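Local coordinates for protein ATP-dependent Clp protease proteolytic subunit (Plasmodium falciparum, PDB 4GM2) that serves as the inactive subunit of the caseinolytic (Clp) protease complex of the apicoplast and is found here in a seven-chain assembly, at residues S27-F32 and K57-H62; L63-T68 and V99-L104; Y122-K127 and I198-E203. All blocks are in the same frame, centred on the assembly; numbering follows the deposited sequence.

Contact 1: S27-F32 and K57-H62; sequences SKRIIF and KRKPIH
The guanidinium of Arg-29 has the aliphatic start of Lys-59 lying over one of its faces, with Lys-59 CB 3.6 Å from Arg-29 NE and offset toward the rim. The contact joins the two strands of a beta-alpha-beta unit, strands 30-33 and 61-67, whose connection runs through helix 39-55. Arg-29 follows the first helix as the C-prime residue of a Schellman motif; its positive phi turns the chain out of that helix and into the strand. Its side chain then bends at the CG-CD bond (chi3 81°), which brings the N-H edge of the guanidinium up to the backbone carbonyls leading into the second strand. There NH2 donates to Lys-59 O at 2.9 Å, tilted from the carbonyl plane. NE reaches Pro-60 O at 3.2 Å, and that oxygen lies close to the guanidinium plane while the donor stands well above the plane of the carbonyl. With NH1 bonded to Leu-52 O of helix 39-55, one arginine ties the helix to the turn that follows it.

Beyond the arginine the backbones pair in parallel. His-62 N meets Arg-29 O at 2.9 Å in a nearly straight bond (175° at the hydrogen), and Ile-31 N meets His-62 O at 3.0 Å. The imidazole leaves by the face that also carries Ile-30, where ND1 pairs with Tyr-102 OH and the ring meets Tyr-54 of the second subunit edge-to-face. On the other face, beneath helix 39-55, Ile-31 CD1 touches Ile-61 CG2 at 3.9 Å.

Contact 2: L63-T68 and V99-L104; sequences LYINST and VYTYCL
Tyr-64 and Tyr-102 form an offset stack, their ring centroids 4.3 Å apart and their planes only 11° from parallel. Both have CG anti to the carbonyl carbon, which leans the two rings in a common direction from paired positions. Leu-104 adds an edge contact: its CD1 lies in the plane of the Tyr-64 ring, 3.5 Å from Tyr-64 CD2.

Backbone bonds set this register. Leu-63 N to Tyr-100 O (2.8 Å), Tyr-102 N to Leu-63 O (2.9 Å), Ile-65 N to Tyr-102 O (2.7 Å) and Leu-104 N to Ile-65 O (2.8 Å) make the alternating ladder of parallel strands, with axes crossing at -31°, a twisted pair.

Apolar contacts occupy the face away from the tyrosines. Leu-63 and Thr-101 lie side by side, Leu-63 CD2 4.0 Å from Thr-101 CG2.

Within the ClpP fold this pair sits in the middle of the five-stranded parallel sheet, between strands 30-33 and 123-125. Helix 110-116 covers the face of Leu-63 and Ile-65, with Thr-101 OG1 bonded to Ala-115 O, whereas the tyrosine face meets the second subunit, whose Tyr-54 OH pairs with Tyr-64 OH.

Contact 3: Y122-K127 and I198-E203; sequences YRFSLK and IDHILE
Arg-123 grips Asp-199 side-on, with NE 2.9 Å from OD2 and NH2 3.1 Å from OD1, one nitrogen to each oxygen. Both oxygens lie close to the guanidinium plane, yet the nitrogens come from above the carboxylate plane, because the two flat groups are turned 48° apart. The anti lone pair of OD2 takes Arg-123 N as well, at 3.1 Å, so backbone and side chain of one residue hold the same oxygen and restrict the carboxylate's rotation. On the far side of the arginine, NH1 is bonded to Ser-116 O and Asn-169 O.

The salt bridge flanks the start of a short parallel pairing, strand 123-125 with strand 200-201, the last strand of the main sheet of this ClpP fold. Arg-123 O accepts two donors there, Asp-199 N at 2.8 Å and His-200 N at 3.2 Å; Ser-125 then bonds through N to His-200 O and through O to Leu-202 N.

Phe-124 and His-200, paired on one face, run alongside each other in the same direction. Their planes are 30° apart and slid far enough that the rings barely overlap, the centroids being 6.0 Å apart. Leu-202 crosses Phe-124 at about a right angle, its CD2 3.7 Å from Phe-124 CD1, and also packs on Tyr-94 of the second subunit. On the opposite face, under helix 189-194, Ile-198 CG2 approaches Ser-125 CB at 4.1 Å.

From the N terminus, contact 1 closes a 24-residue loop containing helix 39-55. Contact 2 follows, closing 30 residues that hold the small hairpin of strands 71-72 and 75-76 and helix 81-94. Contact 3 closes the longest loop, 70 residues, and brings the C-terminal strand back beside 123-125. The three are in series; none nests in or crosses another. Contacts 1 and 2 share strand 61-67 and meet at Ile-61 O and Tyr-100 N, 2.8 Å apart. Contacts 2 and 3 meet at Thr-101 O and Phe-124 N, 2.7 Å apart. Contacts 1 and 3 do not touch, yet all three lie in the same five-stranded sheet and reach the second subunit.

Contact 1: S27-F32 and K57-H62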
loop_
_atom_site.group_PDB
_atom_site.type_symbol
_atom_site.label_atom_id
_atom_site.label_comp_id
_atom_site.label_asym_id
_atom_site.label_seq_id
_atom_site.Cartn_x
_atom_site.Cartn_y
_atom_site.Cartn_z
ATOM N N SER A 27 -11.239 -4.429 19.577
ATOM C CA SER A 27 -11.107 -5.649 20.375
ATOM C C SER A 27 -11.518 -5.425 21.836
ATOM O O SER A 27 -11.856 -6.377 22.546
ATOM C CB SER A 27 -9.679 -6.193 20.289
ATOM O OG SER A 27 -8.768 -5.408 21.047
ATOM N N LYS A 28 -11.495 -4.158 22.259
ATOM C CA LYS A 28 -11.882 -3.736 23.604
ATOM C C LYS A 28 -13.278 -3.107 23.620
ATOM O O LYS A 28 -13.701 -2.524 24.630
ATOM C CB LYS A 28 -10.863 -2.722 24.145
ATOM C CG LYS A 28 -9.449 -3.256 24.303
ATOM C CD LYS A 28 -9.327 -4.151 25.526
ATOM C CE LYS A 28 -8.213 -5.169 25.355
ATOM N NZ LYS A 28 -8.153 -6.093 26.524
ATOM N N ARG A 29 -13.990 -3.222 22.498
ATOM C CA ARG A 29 -15.307 -2.592 22.313
ATOM C C ARG A 29 -15.254 -1.060 22.444
ATOM O O ARG A 29 -16.165 -0.427 22.992
ATOM C CB ARG A 29 -16.356 -3.206 23.247
ATOM C CG ARG A 29 -16.656 -4.663 22.951
ATOM C CD ARG A 29 -17.689 -5.248 23.904
ATOM N NE ARG A 29 -19.073 -4.914 23.550
ATOM C CZ ARG A 29 -19.746 -5.441 22.526
ATOM N NH1 ARG A 29 -19.171 -6.323 21.716
ATOM N NH2 ARG A 29 -21.000 -5.072 22.298
ATOM N N ILE A 30 -14.181 -0.470 21.926
ATOM C CA ILE A 30 -14.039 0.984 21.908
ATOM C C ILE A 30 -14.217 1.539 20.494
ATOM O O ILE A 30 -13.603 1.063 19.538
ATOM C CB ILE A 30 -12.676 1.436 22.491
ATOM C CG1 ILE A 30 -12.536 0.982 23.948
ATOM C CG2 ILE A 30 -12.517 2.949 22.387
ATOM C CD1 ILE A 30 -11.144 1.142 24.518
ATOM N N ILE A 31 -15.081 2.535 20.371
ATOM C CA ILE A 31 -15.158 3.350 19.161
ATOM C C ILE A 31 -14.657 4.736 19.549
ATOM O O ILE A 31 -15.212 5.378 20.456
ATOM C CB ILE A 31 -16.597 3.435 18.606
ATOM C CG1 ILE A 31 -17.074 2.061 18.144
ATOM C CG2 ILE A 31 -16.668 4.413 17.444
ATOM C CD1 ILE A 31 -18.577 1.937 18.058
ATOM N N PHE A 32 -13.599 5.187 18.884
ATOM C CA PHE A 32 -13.011 6.485 19.201
ATOM C C PHE A 32 -13.223 7.486 18.067
ATOM O O PHE A 32 -12.477 7.489 17.090
ATOM C CB PHE A 32 -11.520 6.321 19.552
ATOM C CG PHE A 32 -10.819 7.604 19.940
ATOM C CD1 PHE A 32 -11.531 8.720 20.390
ATOM C CD2 PHE A 32 -9.429 7.680 19.888
ATOM C CE1 PHE A 32 -10.872 9.888 20.751
ATOM C CE2 PHE A 32 -8.765 8.845 20.249
ATOM C CZ PHE A 32 -9.487 9.949 20.684
ATOM N N LYS A 57 -23.797 -9.546 22.543
ATOM C CA LYS A 57 -25.141 -8.995 22.509
ATOM C C LYS A 57 -25.414 -7.881 23.512
ATOM O O LYS A 57 -25.725 -6.765 23.102
ATOM C CB LYS A 57 -26.197 -10.097 22.598
ATOM C CG LYS A 57 -27.434 -9.803 21.766
ATOM C CD LYS A 57 -27.219 -10.124 20.294
ATOM C CE LYS A 57 -28.363 -9.598 19.440
ATOM N NZ LYS A 57 -29.701 -10.120 19.845
ATOM N N ARG A 58 -25.307 -8.160 24.806
ATOM C CA ARG A 58 -25.648 -7.143 25.802
ATOM C C ARG A 58 -24.412 -6.680 26.555
ATOM O O ARG A 58 -24.369 -6.693 27.790
ATOM C CB ARG A 58 -26.721 -7.656 26.765
ATOM C CG ARG A 58 -28.143 -7.566 26.236
ATOM C CD ARG A 58 -29.017 -8.672 26.818
ATOM N NE ARG A 58 -28.623 -9.983 26.300
ATOM C CZ ARG A 58 -29.039 -10.496 25.144
ATOM N NH1 ARG A 58 -29.886 -9.821 24.373
ATOM N NH2 ARG A 58 -28.612 -11.691 24.756
ATOM N N LYS A 59 -23.407 -6.263 25.799
ATOM C CA LYS A 59 -22.119 -5.903 26.359
ATOM C C LYS A 59 -21.800 -4.447 26.023
ATOM O O LYS A 59 -21.786 -4.075 24.850
ATOM C CB LYS A 59 -21.041 -6.838 25.808
ATOM C CG LYS A 59 -19.762 -6.865 26.621
ATOM C CD LYS A 59 -18.878 -8.016 26.190
ATOM C CE LYS A 59 -17.718 -8.191 27.151
ATOM N NZ LYS A 59 -16.860 -9.322 26.711
ATOM N N PRO A 60 -21.538 -3.619 27.050
ATOM C CA PRO A 60 -21.355 -2.181 26.842
ATOM C C PRO A 60 -20.339 -1.818 25.756
ATOM O O PRO A 60 -19.290 -2.461 25.633
ATOM C CB PRO A 60 -20.876 -1.685 28.210
ATOM C CG PRO A 60 -21.464 -2.652 29.172
ATOM C CD PRO A 60 -21.430 -3.982 28.474
ATOM N N ILE A 61 -20.677 -0.799 24.969
ATOM C CA ILE A 61 -19.778 -0.238 23.965
ATOM C C ILE A 61 -19.331 1.152 24.424
ATOM O O ILE A 61 -20.140 1.942 24.910
ATOM C CB ILE A 61 -20.453 -0.176 22.582
ATOM C CG1 ILE A 61 -20.755 -1.595 22.087
ATOM C CG2 ILE A 61 -19.582 0.580 21.584
ATOM C CD1 ILE A 61 -21.734 -1.662 20.935
ATOM N N HIS A 62 -18.041 1.436 24.277
ATOM C CA HIS A 62 -17.474 2.678 24.778
ATOM C C HIS A 62 -17.165 3.630 23.663
ATOM O O HIS A 62 -16.158 3.486 22.961
ATOM C CB HIS A 62 -16.237 2.392 25.617
ATOM C CG HIS A 62 -16.497 1.461 26.775
ATOM N ND1 HIS A 62 -16.921 1.898 27.974
ATOM C CD2 HIS A 62 -16.397 0.075 26.874
ATOM C CE1 HIS A 62 -17.078 0.851 28.804
ATOM N NE2 HIS A 62 -16.758 -0.266 28.129
#

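Contact 2: L63-T68 and V99-L104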
loop_
_atom_site.group_PDB
_atom_site.type_symbol
_atom_site.label_atom_id
_atom_site.label_comp_id
_atom_site.label_asym_id
_atom_site.label_seq_id
_atom_site.Cartn_x
_atom_site.Cartn_y
_atom_site.Cartn_z
ATOM N N LEU A 63 -18.045 4.611 23.491
ATOM C CA LEU A 63 -17.901 5.616 22.449
ATOM C C LEU A 63 -17.179 6.852 22.973
ATOM O O LEU A 63 -17.767 7.678 23.671
ATOM C CB LEU A 63 -19.273 5.999 21.881
ATOM C CG LEU A 63 -19.339 7.067 20.787
ATOM C CD1 LEU A 63 -18.469 6.704 19.597
ATOM C CD2 LEU A 63 -20.779 7.276 20.349
ATOM N N TYR A 64 -15.900 6.966 22.636
ATOM C CA TYR A 64 -15.110 8.129 23.018
ATOM C C TYR A 64 -15.219 9.201 21.943
ATOM O O TYR A 64 -15.087 8.913 20.749
ATOM C CB TYR A 64 -13.647 7.737 23.246
ATOM C CG TYR A 64 -13.409 6.959 24.519
ATOM C CD1 TYR A 64 -13.629 5.580 24.574
ATOM C CD2 TYR A 64 -12.960 7.599 25.668
ATOM C CE1 TYR A 64 -13.412 4.866 25.743
ATOM C CE2 TYR A 64 -12.741 6.895 26.842
ATOM C CZ TYR A 64 -12.967 5.530 26.874
ATOM O OH TYR A 64 -12.744 4.837 28.037
ATOM N N ILE A 65 -15.459 10.437 22.370
ATOM C CA ILE A 65 -15.712 11.527 21.433
ATOM C C ILE A 65 -14.781 12.708 21.645
ATOM O O ILE A 65 -14.691 13.254 22.744
ATOM C CB ILE A 65 -17.183 11.997 21.489
ATOM C CG1 ILE A 65 -18.117 10.869 21.028
ATOM C CG2 ILE A 65 -17.385 13.231 20.622
ATOM C CD1 ILE A 65 -19.577 11.098 21.348
ATOM N N ASN A 66 -14.076 13.076 20.580
ATOM C CA ASN A 66 -13.305 14.312 20.525
ATOM C C ASN A 66 -13.445 14.883 19.119
ATOM O O ASN A 66 -12.606 14.639 18.251
ATOM C CB ASN A 66 -11.840 14.057 20.879
ATOM C CG ASN A 66 -11.050 15.340 21.073
ATOM O OD1 ASN A 66 -11.614 16.405 21.310
ATOM N ND2 ASN A 66 -9.731 15.238 20.978
ATOM N N SER A 67 -14.522 15.632 18.899
ATOM C CA SER A 67 -14.931 16.027 17.552
ATOM C C SER A 67 -15.527 17.428 17.488
ATOM O O SER A 67 -16.137 17.901 18.451
ATOM C CB SER A 67 -15.952 15.025 17.012
ATOM O OG SER A 67 -16.383 15.382 15.713
ATOM N N THR A 68 -15.353 18.074 16.336
ATOM C CA THR A 68 -15.952 19.384 16.062
ATOM C C THR A 68 -17.219 19.244 15.210
ATOM O O THR A 68 -17.719 20.222 14.641
ATOM C CB THR A 68 -14.947 20.355 15.401
ATOM O OG1 THR A 68 -14.414 19.771 14.202
ATOM C CG2 THR A 68 -13.801 20.672 16.356
ATOM N N VAL A 99 -24.442 1.856 24.965
ATOM C CA VAL A 99 -23.232 2.591 24.601
ATOM C C VAL A 99 -22.990 3.741 25.582
ATOM O O VAL A 99 -23.855 4.602 25.785
ATOM C CB VAL A 99 -23.170 3.016 23.100
ATOM C CG1 VAL A 99 -24.182 2.246 22.258
ATOM C CG2 VAL A 99 -23.349 4.509 22.913
ATOM N N TYR A 100 -21.825 3.711 26.225
ATOM C CA TYR A 100 -21.407 4.786 27.111
ATOM C C TYR A 100 -20.643 5.794 26.272
ATOM O O TYR A 100 -19.866 5.403 25.404
ATOM C CB TYR A 100 -20.497 4.260 28.230
ATOM C CG TYR A 100 -21.030 3.089 29.043
ATOM C CD1 TYR A 100 -22.394 2.764 29.055
ATOM C CD2 TYR A 100 -20.167 2.330 29.839
ATOM C CE1 TYR A 100 -22.873 1.704 29.809
ATOM C CE2 TYR A 100 -20.637 1.268 30.598
ATOM C CZ TYR A 100 -21.989 0.958 30.582
ATOM O OH TYR A 100 -22.459 -0.098 31.337
ATOM N N THR A 101 -20.859 7.082 26.520
ATOM C CA THR A 101 -20.118 8.129 25.810
ATOM C C THR A 101 -19.130 8.845 26.733
ATOM O O THR A 101 -19.422 9.075 27.912
ATOM C CB THR A 101 -21.049 9.154 25.126
ATOM O OG1 THR A 101 -21.991 9.663 26.076
ATOM C CG2 THR A 101 -21.803 8.516 23.974
ATOM N N TYR A 102 -17.958 9.174 26.192
ATOM C CA TYR A 102 -16.915 9.888 26.932
ATOM C C TYR A 102 -16.397 11.038 26.082
ATOM O O TYR A 102 -15.852 10.803 25.005
ATOM C CB TYR A 102 -15.743 8.959 27.254
ATOM C CG TYR A 102 -16.111 7.635 27.890
ATOM C CD1 TYR A 102 -16.645 6.592 27.125
ATOM C CD2 TYR A 102 -15.896 7.412 29.250
ATOM C CE1 TYR A 102 -16.976 5.380 27.703
ATOM C CE2 TYR A 102 -16.220 6.199 29.835
ATOM C CZ TYR A 102 -16.759 5.190 29.057
ATOM O OH TYR A 102 -17.084 3.988 29.631
ATOM N N CYS A 103 -16.564 12.276 26.545
ATOM C CA CYS A 103 -16.012 13.410 25.809
ATOM C C CYS A 103 -14.585 13.685 26.250
ATOM O O CYS A 103 -14.332 13.980 27.419
ATOM C CB CYS A 103 -16.867 14.669 25.937
ATOM S SG CYS A 103 -16.264 16.034 24.902
ATOM N N LEU A 104 -13.663 13.588 25.296
ATOM C CA LEU A 104 -12.233 13.691 25.564
ATOM C C LEU A 104 -11.632 15.071 25.285
ATOM O O LEU A 104 -10.419 15.253 25.404
ATOM C CB LEU A 104 -11.480 12.616 24.772
ATOM C CG LEU A 104 -11.008 11.350 25.493
ATOM C CD1 LEU A 104 -12.012 10.827 26.511
ATOM C CD2 LEU A 104 -10.673 10.286 24.468
#

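Contact 3: Y122-K127 and I198-E203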
loop_
_atom_site.group_PDB
_atom_site.type_symbol
_atom_site.label_atom_id
_atom_site.label_comp_id
_atom_site.label_asym_id
_atom_site.label_seq_id
_atom_site.Cartn_x
_atom_site.Cartn_y
_atom_site.Cartn_z
ATOM N N TYR A 122 -24.566 7.144 32.098
ATOM C CA TYR A 122 -23.284 6.707 31.553
ATOM C C TYR A 122 -22.767 7.614 30.433
ATOM O O TYR A 122 -22.095 7.160 29.498
ATOM C CB TYR A 122 -23.381 5.256 31.083
ATOM C CG TYR A 122 -23.596 4.259 32.199
ATOM C CD1 TYR A 122 -22.515 3.632 32.813
ATOM C CD2 TYR A 122 -24.882 3.935 32.638
ATOM C CE1 TYR A 122 -22.703 2.715 33.832
ATOM C CE2 TYR A 122 -25.080 3.019 33.657
ATOM C CZ TYR A 122 -23.986 2.413 34.250
ATOM O OH TYR A 122 -24.170 1.500 35.265
ATOM N N ARG A 123 -23.082 8.900 30.544
ATOM C CA ARG A 123 -22.505 9.911 29.673
ATOM C C ARG A 123 -21.471 10.698 30.476
ATOM O O ARG A 123 -21.810 11.429 31.411
ATOM C CB ARG A 123 -23.592 10.827 29.118
ATOM C CG ARG A 123 -24.665 10.094 28.326
ATOM C CD ARG A 123 -25.849 10.998 28.026
ATOM N NE ARG A 123 -26.547 11.430 29.235
ATOM C CZ ARG A 123 -27.537 12.317 29.254
ATOM N NH1 ARG A 123 -27.960 12.879 28.129
ATOM N NH2 ARG A 123 -28.105 12.646 30.402
ATOM N N PHE A 124 -20.207 10.528 30.104
ATOM C CA PHE A 124 -19.083 11.051 30.873
ATOM C C PHE A 124 -18.341 12.147 30.125
ATOM O O PHE A 124 -18.425 12.246 28.901
ATOM C CB PHE A 124 -18.107 9.920 31.220
ATOM C CG PHE A 124 -18.759 8.729 31.867
ATOM C CD1 PHE A 124 -19.045 8.729 33.227
ATOM C CD2 PHE A 124 -19.089 7.610 31.115
ATOM C CE1 PHE A 124 -19.649 7.635 33.824
ATOM C CE2 PHE A 124 -19.689 6.513 31.707
ATOM C CZ PHE A 124 -19.972 6.525 33.063
ATOM N N SER A 125 -17.610 12.963 30.876
ATOM C CA SER A 125 -16.755 13.990 30.302
ATOM C C SER A 125 -15.494 14.193 31.136
ATOM O O SER A 125 -15.504 13.994 32.351
ATOM C CB SER A 125 -17.512 15.311 30.181
ATOM O OG SER A 125 -16.646 16.339 29.737
ATOM N N LEU A 126 -14.412 14.582 30.468
ATOM C CA LEU A 126 -13.186 14.980 31.150
ATOM C C LEU A 126 -13.337 16.396 31.705
ATOM O O LEU A 126 -14.238 17.137 31.304
ATOM C CB LEU A 126 -11.977 14.896 30.211
ATOM C CG LEU A 126 -11.550 13.521 29.674
ATOM C CD1 LEU A 126 -10.377 13.674 28.717
ATOM C CD2 LEU A 126 -11.206 12.528 30.778
ATOM N N LYS A 127 -12.445 16.756 32.623
ATOM C CA LYS A 127 -12.482 18.034 33.333
ATOM C C LYS A 127 -12.590 19.262 32.415
ATOM O O LYS A 127 -13.395 20.161 32.669
ATOM C CB LYS A 127 -11.245 18.153 34.231
ATOM C CG LYS A 127 -11.399 19.117 35.394
ATOM C CD LYS A 127 -10.069 19.371 36.084
ATOM C CE LYS A 127 -10.241 20.351 37.231
ATOM N NZ LYS A 127 -8.933 20.775 37.803
ATOM N N ILE A 198 -24.829 15.661 29.869
ATOM C CA ILE A 198 -23.802 14.777 30.397
ATOM C C ILE A 198 -24.235 14.399 31.814
ATOM O O ILE A 198 -25.012 15.122 32.445
ATOM C CB ILE A 198 -22.435 15.518 30.417
ATOM C CG1 ILE A 198 -21.883 15.701 28.993
ATOM C CG2 ILE A 198 -21.416 14.841 31.327
ATOM C CD1 ILE A 198 -21.563 14.422 28.245
ATOM N N ASP A 199 -23.740 13.266 32.303
ATOM C CA ASP A 199 -24.088 12.788 33.632
ATOM C C ASP A 199 -22.999 13.039 34.675
ATOM O O ASP A 199 -23.276 13.602 35.735
ATOM C CB ASP A 199 -24.449 11.303 33.578
ATOM C CG ASP A 199 -25.665 11.038 32.719
ATOM O OD1 ASP A 199 -26.734 11.603 33.026
ATOM O OD2 ASP A 199 -25.556 10.266 31.741
ATOM N N HIS A 200 -21.771 12.621 34.374
ATOM C CA HIS A 200 -20.673 12.686 35.340
ATOM C C HIS A 200 -19.411 13.239 34.755
ATOM O O HIS A 200 -19.121 13.047 33.569
ATOM C CB HIS A 200 -20.381 11.305 35.924
ATOM C CG HIS A 200 -21.603 10.585 36.444
ATOM N ND1 HIS A 200 -22.269 10.987 37.545
ATOM C CD2 HIS A 200 -22.265 9.452 35.975
ATOM C CE1 HIS A 200 -23.306 10.157 37.768
ATOM N NE2 HIS A 200 -23.302 9.218 36.806
ATOM N N ILE A 201 -18.645 13.930 35.597
ATOM C CA ILE A 201 -17.305 14.388 35.243
ATOM C C ILE A 201 -16.288 13.397 35.812
ATOM O O ILE A 201 -16.236 13.167 37.023
ATOM C CB ILE A 201 -17.035 15.818 35.755
ATOM C CG1 ILE A 201 -18.105 16.776 35.229
ATOM C CG2 ILE A 201 -15.662 16.300 35.309
ATOM C CD1 ILE A 201 -18.446 17.894 36.188
ATOM N N LEU A 202 -15.491 12.812 34.921
ATOM C CA LEU A 202 -14.548 11.754 35.274
ATOM C C LEU A 202 -13.384 12.249 36.124
ATOM O O LEU A 202 -12.751 13.258 35.806
ATOM C CB LEU A 202 -14.007 11.082 34.010
ATOM C CG LEU A 202 -14.969 10.262 33.149
ATOM C CD1 LEU A 202 -14.309 9.896 31.827
ATOM C CD2 LEU A 202 -15.461 9.016 33.877
ATOM N N GLU A 203 -13.110 11.519 37.202
ATOM C CA GLU A 203 -11.974 11.797 38.074
ATOM C C GLU A 203 -11.177 10.517 38.349
ATOM O O GLU A 203 -11.499 9.454 37.818
ATOM C CB GLU A 203 -12.446 12.442 39.382
ATOM C CG GLU A 203 -13.582 11.701 40.075
ATOM C CD GLU A 203 -13.855 12.218 41.473
ATOM O OE1 GLU A 203 -13.000 12.017 42.361
ATOM O OE2 GLU A 203 -14.933 12.814 41.685
#